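Local structure of aminopeptidase N (Francisella tularensis subsp. tularensis, 5DLL) at residues D350-R353 against I354-R358; C680-Y683 against L684-S688. The protein removes N-terminal amino acids, preferably alanine, from peptides as a zinc-dependent M1-family aminopeptidase, and probably helps degrade intracellular peptides. All blocks are in the same frame, centred on the assembly; numbering follows the deposited sequence.

How the contacts relate
Both contacts are local, each within one helix, and they share no element. Contact 1 lies on helix 349-369 in the M1 peptidase domain, about 12 Å from the centre of the chain. It is partly buried and rich in charge: a salt bridge, a water bridge and a guanidinium with Val357 over one face. Contact 2 lies at the end of helix 668-685 in the ARM-repeat region, about 32 Å from the chain centre. Although farther out, it is the more buried of the two, and it is mostly apolar, with two weak backbone bonds, both from Met685 N. The two centres are 25 Å apart, and the nearest atoms about 14 Å.

Contact 1 (D350-R353 against I354-R358); sequences DVKR and IDDVR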
ATOM      1  N   ASP A 350       6.354  11.963  10.708  1.00 56.51           N
ATOM      2  CA  ASP A 350       7.483  11.111  11.085  1.00 58.88           C
ATOM      3  C   ASP A 350       7.091   9.638  11.197  1.00 57.18           C
ATOM      4  O   ASP A 350       7.836   8.765  10.762  1.00 65.43           O
ATOM      5  CB  ASP A 350       8.091  11.589  12.409  1.00 64.09           C
ATOM      6  CG  ASP A 350       8.601  13.022  12.340  1.00 71.24           C
ATOM      7  OD1 ASP A 350       9.364  13.341  11.404  1.00 70.35           O
ATOM      8  OD2 ASP A 350       8.239  13.829  13.225  1.00 73.18           O
ATOM      9  N   VAL A 351       5.919   9.371  11.770  1.00 53.87           N
ATOM     10  CA  VAL A 351       5.426   8.003  11.933  1.00 51.30           C
ATOM     11  C   VAL A 351       5.085   7.397  10.573  1.00 49.79           C
ATOM     12  O   VAL A 351       5.516   6.284  10.254  1.00 46.68           O
ATOM     13  CB  VAL A 351       4.182   7.952  12.848  1.00 56.30           C
ATOM     14  CG1 VAL A 351       3.596   6.544  12.902  1.00 55.75           C
ATOM     15  CG2 VAL A 351       4.538   8.433  14.248  1.00 60.97           C
ATOM     16  N   LYS A 352       4.315   8.131   9.772  1.00 44.24           N
ATOM     17  CA  LYS A 352       3.998   7.690   8.421  1.00 42.13           C
ATOM     18  C   LYS A 352       5.277   7.379   7.663  1.00 43.44           C
ATOM     19  O   LYS A 352       5.345   6.393   6.935  1.00 46.07           O
ATOM     20  CB  LYS A 352       3.200   8.753   7.660  1.00 39.77           C
ATOM     21  CG  LYS A 352       2.873   8.385   6.215  1.00 38.71           C
ATOM     22  CD  LYS A 352       2.232   7.005   6.100  1.00 38.14           C
ATOM     23  CE  LYS A 352       1.707   6.739   4.698  1.00 36.95           C
ATOM     24  NZ  LYS A 352       1.380   5.298   4.493  1.00 35.97           N
ATOM     25  N   ARG A 353       6.286   8.222   7.849  1.00 41.13           N
ATOM     26  CA  ARG A 353       7.558   8.065   7.163  1.00 41.54           C
ATOM     27  C   ARG A 353       8.350   6.859   7.668  1.00 46.47           C
ATOM     28  O   ARG A 353       9.048   6.210   6.888  1.00 53.25           O
ATOM     29  CB  ARG A 353       8.392   9.347   7.285  1.00 44.18           C
ATOM     30  CG  ARG A 353       9.660   9.368   6.444  1.00 45.20           C
ATOM     31  CD  ARG A 353       9.394   8.990   4.995  1.00 41.54           C
ATOM     32  NE  ARG A 353      10.625   8.899   4.216  1.00 41.52           N
ATOM     33  CZ  ARG A 353      10.765   8.193   3.095  1.00 41.90           C
ATOM     34  NH1 ARG A 353       9.751   7.484   2.603  1.00 40.38           N
ATOM     35  NH2 ARG A 353      11.938   8.186   2.466  1.00 41.46           N
ATOM     36  N   ILE A 354       8.249   6.556   8.960  1.00 45.25           N
ATOM     37  CA  ILE A 354       8.849   5.327   9.495  1.00 47.69           C
ATOM     38  C   ILE A 354       8.161   4.097   8.888  1.00 47.01           C
ATOM     39  O   ILE A 354       8.833   3.187   8.408  1.00 47.68           O
ATOM     40  CB  ILE A 354       8.809   5.283  11.042  1.00 48.19           C
ATOM     41  CG1 ILE A 354       9.802   6.298  11.624  1.00 47.91           C
ATOM     42  CG2 ILE A 354       9.146   3.888  11.563  1.00 49.63           C
ATOM     43  CD1 ILE A 354       9.554   6.644  13.076  1.00 49.50           C
ATOM     44  N   ASP A 355       6.829   4.093   8.893  1.00 48.77           N
ATOM     45  CA  ASP A 355       6.045   2.983   8.332  1.00 51.67           C
ATOM     46  C   ASP A 355       6.365   2.698   6.865  1.00 48.77           C
ATOM     47  O   ASP A 355       6.406   1.537   6.459  1.00 60.66           O
ATOM     48  CB  ASP A 355       4.539   3.254   8.467  1.00 56.29           C
ATOM     49  CG  ASP A 355       4.065   3.262   9.916  1.00 68.42           C
ATOM     50  OD1 ASP A 355       4.817   2.806  10.808  1.00 66.61           O
ATOM     51  OD2 ASP A 355       2.933   3.730  10.161  1.00 71.70           O
ATOM     52  N   ASP A 356       6.584   3.751   6.078  1.00 50.52           N
ATOM     53  CA  ASP A 356       6.905   3.601   4.650  1.00 49.33           C
ATOM     54  C   ASP A 356       8.326   3.079   4.441  1.00 49.02           C
ATOM     55  O   ASP A 356       8.575   2.312   3.511  1.00 61.89           O
ATOM     56  CB  ASP A 356       6.727   4.928   3.897  1.00 51.58           C
ATOM     57  CG  ASP A 356       5.280   5.428   3.899  1.00 60.86           C
ATOM     58  OD1 ASP A 356       4.348   4.614   4.090  1.00 58.96           O
ATOM     59  OD2 ASP A 356       5.078   6.647   3.706  1.00 52.70           O
ATOM     60  N   VAL A 357       9.252   3.501   5.299  1.00 46.21           N
ATOM     61  CA  VAL A 357      10.631   3.013   5.243  1.00 45.90           C
ATOM     62  C   VAL A 357      10.740   1.547   5.687  1.00 45.14           C
ATOM     63  O   VAL A 357      11.486   0.774   5.082  1.00 44.76           O
ATOM     64  CB  VAL A 357      11.578   3.883   6.094  1.00 47.45           C
ATOM     65  CG1 VAL A 357      12.980   3.278   6.140  1.00 46.39           C
ATOM     66  CG2 VAL A 357      11.627   5.303   5.547  1.00 49.96           C
ATOM     67  N   ARG A 358      10.008   1.174   6.736  0.50 45.03           N
ATOM     68  CA  ARG A 358       9.990  -0.212   7.207  0.50 46.15           C
ATOM     69  C   ARG A 358       9.636  -1.182   6.071  0.50 45.38           C
ATOM     70  O   ARG A 358      10.167  -2.290   6.017  0.50 49.64           O
ATOM     71  CB  ARG A 358       9.007  -0.389   8.376  0.50 46.83           C
ATOM     72  CG  ARG A 358       9.436   0.247   9.696  0.50 46.71           C
ATOM     73  CD  ARG A 358      10.928   0.111   9.946  0.50 47.74           C
ATOM     74  NE  ARG A 358      11.394  -1.254   9.728  0.50 49.28           N
ATOM     75  CZ  ARG A 358      12.665  -1.634   9.806  0.50 49.03           C
ATOM     76  NH1 ARG A 358      13.609  -0.748  10.100  0.50 46.98           N
ATOM     77  NH2 ARG A 358      12.992  -2.900   9.587  0.50 47.76           N
TER
HETATM   78  O   HOH W   1       6.734   8.562   3.385  1.00 38.30           O
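Lys352 and Asp356, one helical turn apart, form a salt bridge. NZ of Lys352 lies 3.1 Å from OD1 of Asp356 and meets the syn lone pair of that oxygen. The lysine chain leaves with CG opposite the backbone N and bends at chi2 (51°). This carries the ammonium along the helix to the carboxylate.

The other oxygen of Asp356 holds a water. The water donates to OD2 of Asp356 at 2.6 Å and accepts from NH1 of Arg353 at 3.3 Å. The carboxylate is therefore gripped by a lysine on one oxygen and a water on the other. The guanidinium and carboxylate planes are 65° apart, and the two groups meet through the water.

Val357 packs against the same arginine. Its CG2 sits over the centre of one guanidinium face, 3.9 Å from CZ of Arg353. Beneath these side chains run regular i to i+4 bonds. The straightest joins Asp355 N to Val351 O at 2.9 Å, with an N-H...O angle of 173°.

Further out, a salt bridge from Glu398 to NH1 of Arg353 and a hydrogen bond from NH2 to the carbonyl of Asp539 help fix the guanidinium beside Val357. Lys352 and Asp356 also touch Gln340 of helix 328-346, which carries the zinc ligand Glu332, and the side chain of Lys352 is about 9 Å from that of the zinc ligand His309. The arrangement is an i to i+4 Lys-Asp salt bridge on an alpha-helix of the M1 catalytic domain.

Contact 2 (C680-Y683 against L684-S688); sequences CLSY and LMNAS
Leu684 packs back on the preceding turn of helix 668-685. Its amide N donates to the carbonyl O of Cys680 at 3.1 Å. CG of Leu684 rests 3.4 Å from that same Cys680 O. CD1 of Leu684 comes to 4.3 Å from CD1 of Leu681, a loose apolar contact between two branch ends. The chi1 of Leu684 (-64°) sets CG beside its own backbone N, directed back along the helix.

Met685 N is less well served. It has two weak acceptors, Leu681 O at 3.4 Å and Ser682 O at 3.3 Å. Its proton is shared between an i-4 and an i-3 carbonyl, as the helix loses regularity. Ser682 O also accepts from Asn686 N at 3.0 Å, with an N-H...O angle of 154°. That carbonyl thus takes one good bond and one weak one: the amide of Asn686 gives the good bond, and the amide of Met685 gives the weak one. CG of Met685 lies 3.5 Å from Leu681 O.

The hydroxyl of Ser682 bonds to the carbonyl of Val679 within the same helix, and that of Tyr683 to the carbonyl of Leu612, while the tyrosine ring stacks with Trp651. Met685 O accepts from the side chain of Gln690, and past the helix end the hydroxyl of Ser688 bonds to Asp645 and Asn641. In this part of the ARM-repeat region, Leu681, Leu684 and Met685 pack on helix 691-703, Cys680, Leu684 and Ala687 touch helix 648-658, Tyr683, Asn686 and Ala687 meet helix 629-646, and Leu681, Ser682 and Met685 contact Glu716 of helix 707-717.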
ATOM      1  N   CYS A 680       3.593   2.779  27.172  1.00 43.63           N
ATOM      2  CA  CYS A 680       3.811   2.805  28.618  1.00 47.01           C
ATOM      3  C   CYS A 680       3.238   1.562  29.287  1.00 43.17           C
ATOM      4  O   CYS A 680       3.926   0.899  30.058  1.00 44.82           O
ATOM      5  CB  CYS A 680       3.181   4.056  29.240  1.00 49.71           C
ATOM      6  SG  CYS A 680       4.017   5.595  28.806  1.00 48.10           S
ATOM      7  N   LEU A 681       1.986   1.244  28.968  1.00 45.02           N
ATOM      8  CA  LEU A 681       1.291   0.109  29.580  1.00 51.45           C
ATOM      9  C   LEU A 681       1.928  -1.251  29.263  1.00 47.23           C
ATOM     10  O   LEU A 681       1.813  -2.180  30.065  1.00 47.47           O
ATOM     11  CB  LEU A 681      -0.191   0.103  29.172  1.00 52.87           C
ATOM     12  CG  LEU A 681      -1.085  -0.967  29.817  1.00 53.84           C
ATOM     13  CD1 LEU A 681      -1.034  -0.896  31.338  1.00 54.76           C
ATOM     14  CD2 LEU A 681      -2.515  -0.836  29.316  1.00 51.52           C
ATOM     15  N   SER A 682       2.590  -1.371  28.111  1.00 43.22           N
ATOM     16  CA  SER A 682       3.276  -2.617  27.748  1.00 46.51           C
ATOM     17  C   SER A 682       4.523  -2.810  28.601  1.00 45.64           C
ATOM     18  O   SER A 682       4.833  -3.932  28.996  1.00 44.08           O
ATOM     19  CB  SER A 682       3.633  -2.669  26.247  1.00 53.21           C
ATOM     20  OG  SER A 682       4.895  -2.080  25.964  1.00 53.74           O
ATOM     21  N   TYR A 683       5.226  -1.717  28.891  1.00 43.65           N
ATOM     22  CA  TYR A 683       6.396  -1.777  29.768  1.00 42.69           C
ATOM     23  C   TYR A 683       6.025  -2.054  31.226  1.00 45.82           C
ATOM     24  O   TYR A 683       6.818  -2.629  31.966  1.00 48.92           O
ATOM     25  CB  TYR A 683       7.214  -0.493  29.673  1.00 38.53           C
ATOM     26  CG  TYR A 683       8.149  -0.464  28.493  1.00 36.06           C
ATOM     27  CD1 TYR A 683       9.385  -1.107  28.547  1.00 35.67           C
ATOM     28  CD2 TYR A 683       7.805   0.207  27.323  1.00 33.92           C
ATOM     29  CE1 TYR A 683      10.251  -1.080  27.466  1.00 35.82           C
ATOM     30  CE2 TYR A 683       8.663   0.242  26.239  1.00 35.32           C
ATOM     31  CZ  TYR A 683       9.885  -0.402  26.315  1.00 35.67           C
ATOM     32  OH  TYR A 683      10.738  -0.372  25.235  1.00 37.44           O
ATOM     33  N   LEU A 684       4.826  -1.648  31.637  1.00 43.79           N
ATOM     34  CA  LEU A 684       4.334  -1.966  32.979  1.00 49.36           C
ATOM     35  C   LEU A 684       4.027  -3.466  33.147  1.00 50.33           C
ATOM     36  O   LEU A 684       4.098  -4.001  34.263  1.00 50.50           O
ATOM     37  CB  LEU A 684       3.099  -1.117  33.313  1.00 50.81           C
ATOM     38  CG  LEU A 684       3.321   0.404  33.395  1.00 53.32           C
ATOM     39  CD1 LEU A 684       1.991   1.132  33.560  1.00 48.79           C
ATOM     40  CD2 LEU A 684       4.289   0.783  34.513  1.00 50.10           C
ATOM     41  N   MET A 685       3.699  -4.134  32.038  1.00 50.57           N
ATOM     42  CA  MET A 685       3.435  -5.581  32.032  1.00 54.14           C
ATOM     43  C   MET A 685       4.705  -6.412  31.868  1.00 49.80           C
ATOM     44  O   MET A 685       4.805  -7.509  32.413  1.00 54.47           O
ATOM     45  CB  MET A 685       2.449  -5.937  30.925  1.00 51.61           C
ATOM     46  CG  MET A 685       1.052  -5.393  31.158  1.00 55.37           C
ATOM     47  SD  MET A 685       0.226  -6.178  32.557  1.00 62.70           S
ATOM     48  CE  MET A 685      -1.464  -5.737  32.175  1.00 67.14           C
ATOM     49  N   ASN A 686       5.672  -5.886  31.125  1.00 45.60           N
ATOM     50  CA  ASN A 686       6.984  -6.522  31.024  1.00 47.64           C
ATOM     51  C   ASN A 686       7.874  -6.297  32.259  1.00 48.71           C
ATOM     52  O   ASN A 686       9.039  -6.692  32.265  1.00 50.82           O
ATOM     53  CB  ASN A 686       7.701  -6.051  29.758  1.00 46.85           C
ATOM     54  CG  ASN A 686       7.000  -6.499  28.498  1.00 50.04           C
ATOM     55  OD1 ASN A 686       6.476  -5.683  27.738  1.00 57.37           O
ATOM     56  ND2 ASN A 686       6.970  -7.806  28.273  1.00 66.98           N
ATOM     57  N   ALA A 687       7.331  -5.662  33.296  1.00 51.40           N
ATOM     58  CA  ALA A 687       8.023  -5.531  34.573  1.00 54.61           C
ATOM     59  C   ALA A 687       8.020  -6.856  35.335  1.00 53.60           C
ATOM     60  O   ALA A 687       7.206  -7.739  35.054  1.00 58.88           O
ATOM     61  CB  ALA A 687       7.367  -4.447  35.409  1.00 55.49           C
ATOM     62  N   SER A 688       8.930  -6.979  36.301  1.00 51.80           N
ATOM     63  CA  SER A 688       9.009  -8.163  37.162  1.00 53.22           C
ATOM     64  C   SER A 688       7.788  -8.311  38.076  1.00 52.50           C
ATOM     65  O   SER A 688       7.424  -9.427  38.434  1.00 53.26           O
ATOM     66  CB  SER A 688      10.284  -8.135  38.008  1.00 54.74           C
ATOM     67  OG  SER A 688      11.436  -8.247  37.194  1.00 49.67           O
TER